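Local coordinates for beta sliding clamp (Caulobacter crescentus, PDB 5WCE), which forms a ring-shaped homodimer around DNA and probably tethers DNA polymerases and other proteins to it for processive replication, at residues A277-R282 with A315-E320. Sequence-based numbering, arbitrary orientation.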
ATOM      1  N   ALA A 277     -12.117  12.132 -19.376  1.00 22.74           N
ATOM      2  CA  ALA A 277     -11.362  11.207 -18.585  1.00 23.13           C
ATOM      3  C   ALA A 277     -12.289  10.356 -17.670  1.00 24.22           C
ATOM      4  O   ALA A 277     -12.116   9.148 -17.559  1.00 22.99           O
ATOM      5  CB  ALA A 277     -10.326  11.950 -17.749  1.00 22.55           C
ATOM      6  N   LYS A 278     -13.285  11.000 -17.057  1.00 25.63           N
ATOM      7  CA  LYS A 278     -14.232  10.273 -16.205  1.00 26.39           C
ATOM      8  C   LYS A 278     -15.014   9.264 -16.983  1.00 24.69           C
ATOM      9  O   LYS A 278     -15.238   8.153 -16.488  1.00 24.08           O
ATOM     10  CB  LYS A 278     -15.158  11.222 -15.430  1.00 28.80           C
ATOM     11  CG  LYS A 278     -14.425  11.811 -14.244  1.00 31.67           C
ATOM     12  CD  LYS A 278     -15.227  12.928 -13.621  1.00 35.57           C
ATOM     13  CE  LYS A 278     -14.470  13.495 -12.435  1.00 38.00           C
ATOM     14  NZ  LYS A 278     -15.173  14.757 -12.103  1.00 40.42           N
ATOM     15  N   ALA A 279     -15.382   9.625 -18.211  1.00 23.59           N
ATOM     16  CA  ALA A 279     -16.107   8.719 -19.089  1.00 22.73           C
ATOM     17  C   ALA A 279     -15.240   7.560 -19.518  1.00 21.84           C
ATOM     18  O   ALA A 279     -15.696   6.437 -19.449  1.00 22.10           O
ATOM     19  CB  ALA A 279     -16.684   9.436 -20.292  1.00 22.65           C
ATOM     20  N   VAL A 280     -14.013   7.817 -19.972  1.00 19.71           N
ATOM     21  CA  VAL A 280     -13.082   6.744 -20.294  1.00 20.17           C
ATOM     22  C   VAL A 280     -12.895   5.791 -19.107  1.00 21.51           C
ATOM     23  O   VAL A 280     -12.936   4.597 -19.269  1.00 21.36           O
ATOM     24  CB  VAL A 280     -11.697   7.264 -20.726  1.00 19.25           C
ATOM     25  CG1 VAL A 280     -10.722   6.108 -20.949  1.00 19.56           C
ATOM     26  CG2 VAL A 280     -11.825   8.080 -22.022  1.00 18.92           C
ATOM     27  N   ASP A 281     -12.628   6.352 -17.939  1.00 22.98           N
ATOM     28  CA  ASP A 281     -12.462   5.577 -16.727  1.00 25.77           C
ATOM     29  C   ASP A 281     -13.707   4.736 -16.407  1.00 25.52           C
ATOM     30  O   ASP A 281     -13.585   3.536 -16.100  1.00 25.83           O
ATOM     31  CB  ASP A 281     -12.113   6.542 -15.592  1.00 28.11           C
ATOM     32  CG  ASP A 281     -11.713   5.838 -14.314  1.00 32.56           C
ATOM     33  OD1 ASP A 281     -11.176   4.732 -14.378  1.00 37.55           O
ATOM     34  OD2 ASP A 281     -11.988   6.404 -13.247  1.00 34.53           O
ATOM     35  N   ARG A 282     -14.900   5.317 -16.537  1.00 24.79           N
ATOM     36  CA  ARG A 282     -16.127   4.554 -16.373  1.00 26.06           C
ATOM     37  C   ARG A 282     -16.243   3.343 -17.284  1.00 26.26           C
ATOM     38  O   ARG A 282     -16.451   2.210 -16.810  1.00 24.85           O
ATOM     39  CB  ARG A 282     -17.377   5.411 -16.595  1.00 27.03           C
ATOM     40  CG  ARG A 282     -17.929   6.017 -15.364  1.00 28.49           C
ATOM     41  CD  ARG A 282     -19.284   6.611 -15.617  1.00 28.55           C
ATOM     42  NE  ARG A 282     -19.157   7.817 -16.436  1.00 27.40           N
ATOM     43  CZ  ARG A 282     -18.794   9.020 -15.998  1.00 27.20           C
ATOM     44  NH1 ARG A 282     -18.495   9.232 -14.721  1.00 27.87           N
ATOM     45  NH2 ARG A 282     -18.733  10.027 -16.872  1.00 27.16           N
ATOM     46  N   ALA A 315     -19.506  -1.777 -22.236  1.00 29.34           N
ATOM     47  CA  ALA A 315     -19.784  -0.443 -21.681  1.00 28.69           C
ATOM     48  C   ALA A 315     -19.695   0.615 -22.738  1.00 28.30           C
ATOM     49  O   ALA A 315     -18.665   0.689 -23.456  1.00 27.57           O
ATOM     50  CB  ALA A 315     -18.800  -0.127 -20.586  1.00 29.24           C
ATOM     51  N   VAL A 316     -20.741   1.435 -22.857  1.00 27.82           N
ATOM     52  CA  VAL A 316     -20.782   2.566 -23.778  1.00 27.27           C
ATOM     53  C   VAL A 316     -21.086   3.880 -23.077  1.00 27.03           C
ATOM     54  O   VAL A 316     -22.012   3.932 -22.237  1.00 26.17           O
ATOM     55  CB  VAL A 316     -21.856   2.326 -24.822  1.00 28.47           C
ATOM     56  CG1 VAL A 316     -21.897   3.397 -25.893  1.00 27.87           C
ATOM     57  CG2 VAL A 316     -21.601   0.987 -25.463  1.00 30.55           C
ATOM     58  N   GLU A 317     -20.397   4.949 -23.493  1.00 25.28           N
ATOM     59  CA  GLU A 317     -20.745   6.309 -23.062  1.00 25.63           C
ATOM     60  C   GLU A 317     -20.545   7.329 -24.155  1.00 26.04           C
ATOM     61  O   GLU A 317     -19.506   7.292 -24.845  1.00 24.04           O
ATOM     62  CB  GLU A 317     -19.976   6.714 -21.783  1.00 25.62           C
ATOM     63  CG  GLU A 317     -20.300   8.103 -21.282  1.00 25.95           C
ATOM     64  CD  GLU A 317     -19.946   8.326 -19.840  1.00 28.26           C
ATOM     65  OE1 GLU A 317     -19.569   7.364 -19.133  1.00 28.67           O
ATOM     66  OE2 GLU A 317     -20.071   9.487 -19.377  1.00 29.12           O
ATOM     67  N   GLU A 318     -21.534   8.225 -24.326  1.00 26.46           N
ATOM     68  CA  GLU A 318     -21.397   9.352 -25.281  1.00 25.93           C
ATOM     69  C   GLU A 318     -20.898  10.586 -24.552  1.00 23.94           C
ATOM     70  O   GLU A 318     -21.328  10.890 -23.434  1.00 23.31           O
ATOM     71  CB  GLU A 318     -22.703   9.675 -25.958  1.00 29.20           C
ATOM     72  CG  GLU A 318     -23.342   8.471 -26.617  1.00 32.86           C
ATOM     73  CD  GLU A 318     -24.738   8.736 -27.161  1.00 36.57           C
ATOM     74  OE1 GLU A 318     -25.365   9.753 -26.784  1.00 39.68           O
ATOM     75  OE2 GLU A 318     -25.202   7.895 -27.962  1.00 39.75           O
ATOM     76  N   VAL A 319     -19.946  11.262 -25.177  1.00 23.41           N
ATOM     77  CA  VAL A 319     -19.374  12.520 -24.660  1.00 23.20           C
ATOM     78  C   VAL A 319     -19.466  13.565 -25.773  1.00 22.48           C
ATOM     79  O   VAL A 319     -19.036  13.319 -26.904  1.00 20.33           O
ATOM     80  CB  VAL A 319     -17.907  12.357 -24.240  1.00 24.07           C
ATOM     81  CG1 VAL A 319     -17.385  13.706 -23.725  1.00 24.28           C
ATOM     82  CG2 VAL A 319     -17.776  11.281 -23.157  1.00 25.04           C
ATOM     83  N   GLU A 320     -20.071  14.702 -25.458  1.00 23.57           N
ATOM     84  CA  GLU A 320     -20.131  15.831 -26.404  1.00 25.55           C
ATOM     85  C   GLU A 320     -18.715  16.443 -26.564  1.00 23.08           C
ATOM     86  O   GLU A 320     -17.981  16.587 -25.599  1.00 23.02           O
ATOM     87  CB  GLU A 320     -21.176  16.889 -25.955  1.00 28.91           C
ATOM     88  CG  GLU A 320     -22.551  16.241 -25.664  1.00 33.99           C
ATOM     89  CD  GLU A 320     -23.064  15.458 -26.885  1.00 38.46           C
ATOM     90  OE1 GLU A 320     -22.954  16.023 -28.013  1.00 45.56           O
ATOM     91  OE2 GLU A 320     -23.530  14.272 -26.761  1.00 40.70           O
TER
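Ala-279 and Arg-282 on helix 273-284 face Glu-317 and Val-319 on strand 314-320, the two short axes running almost antiparallel at 169° and 8.6 Å apart. The CA atoms of Ala-279 and Glu-317 are 6.6 Å apart. Arg-282 grips the Glu-317 carboxylate side-on, one nitrogen to each oxygen. NE of Arg-282 donates to the syn lone pair of OE1 of Glu-317 at 2.8 Å, and this bond is nearly straight. NH2 of Arg-282 reaches OE2 of Glu-317 at 2.9 Å, also from the syn side but somewhat out of the carboxylate plane. The guanidinium and carboxylate planes are only 24° apart. Glu-317 reaches the helix because CG stands anti to its backbone N (chi1 -180°) and the chain beyond is extended. Arg-282 bends at chi3, which helps fold its guanidinium back along the helix, one face over the carbonyl O of Lys-278. Beside the ion pair, CB of Ala-279 packs 3.5 Å from CD of Glu-317. CB of Ala-279 also meets CG2 of Val-319 at 3.6 Å and touches Leu-305 of the next strand.

The contact joins helix and sheet within the C-terminal domain, at the head-to-tail dimer interface. Strand 314-320 pairs antiparallel with a strand of the second subunit, continuing the sheet across the boundary. NH1 of Arg-282 donates to the backbone O of Lys-87 of that subunit. An alanine in place of Arg-282 would probably leave the buried Glu-317 carboxylate without its cationic mate and the Lys-87 carbonyl of the second subunit without this donor. The paired bonds fix the rotation of the carboxylate, and the arginine probably offsets its buried charge while linking helix, strand and neighbouring subunit.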